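PDB 2VBQ: aminoglycoside N(6')-acetyltransferase type 1 from Salmonella choleraesuis, which catalyses transfer of an acetyl group from acetyl-CoA to the 6'-amino group of aminoglycoside antibiotics, thereby conferring resistance to them. Local coordinates for residues A[30-33]-A[34-37]; A[101-105]-A[106-110]. All blocks are in the same frame, centred on the assembly; numbering follows the deposited sequence.

Contact 1: residues A[30-33]-A[34-37]; sequences HLEH and WRGL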
loop_
_atom_site.group_PDB
_atom_site.type_symbol
_atom_site.label_atom_id
_atom_site.label_comp_id
_atom_site.label_asym_id
_atom_site.label_seq_id
_atom_site.Cartn_x
_atom_site.Cartn_y
_atom_site.Cartn_z
ATOM N N HIS A 30 -12.373 25.072 1.034
ATOM C CA HIS A 30 -10.999 25.001 1.535
ATOM C C HIS A 30 -9.994 24.571 0.490
ATOM O O HIS A 30 -8.850 24.279 0.835
ATOM C CB HIS A 30 -10.886 24.027 2.706
ATOM C CG HIS A 30 -11.760 24.371 3.859
ATOM N ND1 HIS A 30 -12.896 23.654 4.162
ATOM C CD2 HIS A 30 -11.667 25.351 4.787
ATOM C CE1 HIS A 30 -13.466 24.180 5.234
ATOM N NE2 HIS A 30 -12.743 25.214 5.628
ATOM N N LEU A 31 -10.429 24.483 -0.770
ATOM C CA LEU A 31 -9.570 23.965 -1.834
ATOM C C LEU A 31 -8.296 24.771 -2.003
ATOM O O LEU A 31 -7.223 24.189 -2.157
ATOM C CB LEU A 31 -10.290 23.908 -3.182
ATOM C CG LEU A 31 -11.088 22.666 -3.586
ATOM C CD1 LEU A 31 -11.793 22.950 -4.923
ATOM C CD2 LEU A 31 -10.192 21.434 -3.690
ATOM N N GLU A 32 -8.406 26.100 -2.003
ATOM C CA GLU A 32 -7.187 26.965 -2.108
ATOM C C GLU A 32 -6.258 26.887 -0.884
ATOM O O GLU A 32 -5.050 26.890 -1.038
ATOM C CB GLU A 32 -7.554 28.422 -2.397
ATOM C CG GLU A 32 -8.143 28.634 -3.799
ATOM C CD GLU A 32 -9.608 28.242 -3.896
ATOM O OE1 GLU A 32 -10.254 27.940 -2.857
ATOM O OE2 GLU A 32 -10.124 28.242 -5.040
ATOM N N HIS A 33 -6.831 26.812 0.319
ATOM C CA HIS A 33 -6.045 26.578 1.530
ATOM C C HIS A 33 -5.220 25.294 1.386
ATOM O O HIS A 33 -4.014 25.277 1.669
ATOM C CB HIS A 33 -6.932 26.427 2.758
ATOM C CG HIS A 33 -7.625 27.678 3.194
ATOM N ND1 HIS A 33 -7.038 28.924 3.136
ATOM C CD2 HIS A 33 -8.843 27.863 3.753
ATOM C CE1 HIS A 33 -7.881 29.827 3.610
ATOM N NE2 HIS A 33 -8.978 29.208 4.002
ATOM N N TRP A 34 -5.885 24.223 0.947
ATOM C CA TRP A 34 -5.262 22.911 0.778
ATOM C C TRP A 34 -4.168 22.879 -0.301
ATOM O O TRP A 34 -3.043 22.460 -0.026
ATOM C CB TRP A 34 -6.354 21.874 0.509
ATOM C CG TRP A 34 -5.889 20.503 0.219
ATOM C CD1 TRP A 34 -5.442 19.567 1.117
ATOM C CD2 TRP A 34 -5.864 19.879 -1.067
ATOM N NE1 TRP A 34 -5.128 18.389 0.453
ATOM C CE2 TRP A 34 -5.369 18.562 -0.887
ATOM C CE3 TRP A 34 -6.219 20.303 -2.358
ATOM C CZ2 TRP A 34 -5.245 17.651 -1.951
ATOM C CZ3 TRP A 34 -6.076 19.404 -3.432
ATOM C CH2 TRP A 34 -5.600 18.089 -3.215
ATOM N N ARG A 35 -4.483 23.340 -1.510
ATOM C CA ARG A 35 -3.491 23.445 -2.580
ATOM C C ARG A 35 -2.267 24.313 -2.154
ATOM O O ARG A 35 -1.128 23.969 -2.450
ATOM C CB ARG A 35 -4.125 24.040 -3.851
ATOM C CG ARG A 35 -5.207 23.213 -4.571
ATOM C CD ARG A 35 -5.470 23.869 -5.981
ATOM N NE ARG A 35 -6.896 23.899 -6.328
ATOM C CZ ARG A 35 -7.647 25.003 -6.350
ATOM N NH1 ARG A 35 -7.118 26.193 -6.064
ATOM N NH2 ARG A 35 -8.936 24.925 -6.668
ATOM N N GLY A 36 -2.503 25.404 -1.427
ATOM C CA GLY A 36 -1.392 26.270 -0.975
ATOM C C GLY A 36 -0.396 25.551 -0.069
ATOM O O GLY A 36 0.828 25.754 -0.173
ATOM N N LEU A 37 -0.915 24.700 0.815
ATOM C CA LEU A 37 -0.094 23.902 1.716
ATOM C C LEU A 37 0.529 22.677 1.048
ATOM O O LEU A 37 1.698 22.352 1.270
ATOM C CB LEU A 37 -0.948 23.460 2.915
ATOM C CG LEU A 37 -1.188 24.530 3.959
ATOM C CD1 LEU A 37 -2.396 24.157 4.835
ATOM C CD2 LEU A 37 0.113 24.797 4.799
#
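Arg35 folds back along the first turn of helix 31-41 and meets the side chains of Leu31 and Glu32, four and three residues earlier. Its CG lies 3.3 Å from Leu31 O; a bend farther along the chain, at chi3, then turns the guanidinium toward the start of the helix. One face of that group rests against Leu31 CB, 3.9 Å from Arg35 NH2. Glu32 runs alongside and points the same way, its CG 3.5 Å from Arg35 NH1. The carboxylate stands almost perpendicular to the guanidinium (87°), and the salt bridge from Glu32 OE2 to Arg35 NH1 is long, at 3.8 Å. Trp34 takes the other course: with CG anti to the backbone N (chi1 176°), the indole swings toward the protein interior, Leu31 CD2 lying 4.3 Å from Trp34 CE3. Its NE1 is hydrogen-bonded to Asp79 OD1, and its ring meets Phe77 nearly at right angles, which ties the helix to strand 73-83. Beneath the side chains runs the i to i+4 ladder, opened by His30 at the N-cap, whose O accepts Trp34 N at 3.0 Å; Arg35 N to Leu31 O is almost straight (177°). The chemistry thus divides the turn into a buried apolar side anchored by one indole hydrogen bond and an outer side where a loose ion pair supplements the backbone bonds.

Contact 2: residues A[101-105]-A[106-110]; sequences IFVLP and SFRQR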
loop_
_atom_site.group_PDB
_atom_site.type_symbol
_atom_site.label_atom_id
_atom_site.label_comp_id
_atom_site.label_asym_id
_atom_site.label_seq_id
_atom_site.Cartn_x
_atom_site.Cartn_y
_atom_site.Cartn_z
ATOM N N ILE A 101 1.008 14.367 5.341
ATOM C CA ILE A 101 0.789 15.271 6.451
ATOM C C ILE A 101 1.900 16.330 6.472
ATOM O O ILE A 101 3.091 16.019 6.273
ATOM C CB ILE A 101 0.643 14.524 7.816
ATOM C CG1 ILE A 101 0.075 15.461 8.889
ATOM C CG2 ILE A 101 1.993 13.863 8.234
ATOM C CD1 ILE A 101 -0.599 14.780 10.047
ATOM N N PHE A 102 1.492 17.569 6.727
ATOM C CA PHE A 102 2.400 18.711 6.714
ATOM C C PHE A 102 1.849 19.809 7.592
ATOM O O PHE A 102 0.659 20.135 7.514
ATOM C CB PHE A 102 2.585 19.229 5.276
ATOM C CG PHE A 102 3.373 20.532 5.190
ATOM C CD1 PHE A 102 4.780 20.521 5.127
ATOM C CD2 PHE A 102 2.707 21.756 5.161
ATOM C CE1 PHE A 102 5.519 21.762 5.047
ATOM C CE2 PHE A 102 3.417 22.972 5.090
ATOM C CZ PHE A 102 4.822 22.964 5.028
ATOM N N VAL A 103 2.709 20.384 8.425
ATOM C CA VAL A 103 2.365 21.543 9.243
ATOM C C VAL A 103 3.418 22.606 8.962
ATOM O O VAL A 103 4.609 22.273 8.880
ATOM C CB VAL A 103 2.326 21.204 10.767
ATOM C CG1 VAL A 103 2.087 22.457 11.636
ATOM C CG2 VAL A 103 1.259 20.136 11.061
ATOM N N LEU A 104 2.984 23.849 8.755
ATOM C CA LEU A 104 3.931 24.939 8.455
ATOM C C LEU A 104 5.008 25.023 9.536
ATOM O O LEU A 104 4.686 24.894 10.728
ATOM C CB LEU A 104 3.204 26.286 8.386
ATOM C CG LEU A 104 2.362 26.532 7.127
ATOM C CD1 LEU A 104 1.463 27.721 7.325
ATOM C CD2 LEU A 104 3.236 26.728 5.911
ATOM N N PRO A 105 6.274 25.251 9.129
ATOM C CA PRO A 105 7.407 25.355 10.080
ATOM C C PRO A 105 7.097 26.163 11.352
ATOM O O PRO A 105 7.338 25.651 12.445
ATOM C CB PRO A 105 8.522 25.972 9.230
ATOM C CG PRO A 105 8.264 25.394 7.876
ATOM C CD PRO A 105 6.738 25.391 7.731
ATOM N N SER A 106 6.467 27.340 11.217
ATOM C CA SER A 106 6.248 28.245 12.347
ATOM C C SER A 106 5.198 27.753 13.332
ATOM O O SER A 106 5.107 28.274 14.453
ATOM C CB SER A 106 5.871 29.659 11.892
ATOM O OG SER A 106 6.898 30.229 11.102
ATOM N N PHE A 107 4.384 26.783 12.899
ATOM C CA PHE A 107 3.288 26.259 13.733
ATOM C C PHE A 107 3.523 24.835 14.285
ATOM O O PHE A 107 2.607 24.238 14.853
ATOM C CB PHE A 107 1.942 26.352 12.970
ATOM C CG PHE A 107 1.550 27.760 12.609
ATOM C CD1 PHE A 107 0.811 28.532 13.485
ATOM C CD2 PHE A 107 1.953 28.325 11.403
ATOM C CE1 PHE A 107 0.453 29.859 13.164
ATOM C CE2 PHE A 107 1.623 29.649 11.077
ATOM C CZ PHE A 107 0.870 30.415 11.964
ATOM N N ARG A 108 4.752 24.334 14.151
ATOM C CA ARG A 108 5.130 22.968 14.544
ATOM C C ARG A 108 5.321 22.776 16.049
ATOM O O ARG A 108 5.595 23.741 16.775
ATOM C CB ARG A 108 6.377 22.522 13.769
ATOM C CG ARG A 108 6.037 22.071 12.367
ATOM C CD ARG A 108 7.240 21.692 11.546
ATOM N NE ARG A 108 6.915 21.694 10.117
ATOM C CZ ARG A 108 7.809 21.641 9.128
ATOM N NH1 ARG A 108 9.117 21.524 9.387
ATOM N NH2 ARG A 108 7.395 21.702 7.865
ATOM N N GLN A 109 5.159 21.536 16.515
ATOM C CA GLN A 109 5.286 21.177 17.950
ATOM C C GLN A 109 4.266 21.905 18.838
ATOM O O GLN A 109 4.570 22.292 19.964
ATOM C CB GLN A 109 6.729 21.384 18.480
ATOM C CG GLN A 109 7.831 20.819 17.566
ATOM C CD GLN A 109 9.198 20.648 18.264
ATOM O OE1 GLN A 109 9.311 19.981 19.299
ATOM N NE2 GLN A 109 10.239 21.205 17.659
ATOM N N ARG A 110 3.057 22.086 18.315
ATOM C CA ARG A 110 1.962 22.695 19.030
ATOM C C ARG A 110 0.763 21.763 19.042
ATOM O O ARG A 110 -0.308 22.146 19.496
ATOM C CB ARG A 110 1.541 23.994 18.349
ATOM C CG ARG A 110 2.595 25.114 18.387
ATOM C CD ARG A 110 1.886 26.392 17.989
ATOM N NE ARG A 110 2.796 27.420 17.486
ATOM C CZ ARG A 110 2.403 28.644 17.143
ATOM N NH1 ARG A 110 3.293 29.509 16.681
ATOM N NH2 ARG A 110 1.120 29.007 17.268
#
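Arg108 reaches back to the end of strand 95-103 and grips Val103 O twice, through NE at 2.7 Å and, weakly, through NH2 at 3.0 Å. The NE bond lies close to the guanidinium plane, and the chain extended from CG to NE carries the group past Pro105 to this carbonyl. Two backbone bonds close the turn between them: Phe107 N donates to Leu104 O at 2.9 Å, from above the carbonyl plane, and Arg108 N makes a weak bond to Pro105 O. The backbone N atoms of Ile101, Val103 and Gln109 hydrogen-bond the bisubstrate inhibitor, as expected of the GNAT cofactor site. Pro105 CA lies over one face of the Arg108 guanidinium, near its rim, and the proline ring runs alongside the arginine. Phe102 CE1 comes to the guanidinium edge, 3.4 Å from Arg108 NH2, with the two planes 86° apart. Farther out, Leu104 and Phe107 point the same way, and Leu104 CB meets the edge of the phenyl ring 3.9 Å from Phe107 CD2. Val103 CG1 packs against Phe107 CB at 4.1 Å. Phe102 and Leu104 lean on helix 31-41, Val103 touches Val112 of helix 112-126, and Phe107 touches Ile75 of strand 73-83.

Overall arrangement
A helix start and a strand-to-loop turn, separate along the chain, touch within one GNAT fold. The centres of contact 1 and contact 2 lie 15 Å apart, yet the segments meet through Leu37, whose CD2 packs 3.7 Å from Leu104 CG and 3.8 Å from Phe102 CE2. Phe102 thus joins the helix at residues 30-37 to the acetyl-CoA site. Contact 2 belongs to the pocket itself: the side chain of Arg108 comes within about 3 Å of the bisubstrate inhibitor. Contact 1 lies farther from the ligand, the Trp34 side chain being about 8 Å from the inhibitor and about 6 Å from the side chain of substrate-binding Trp42.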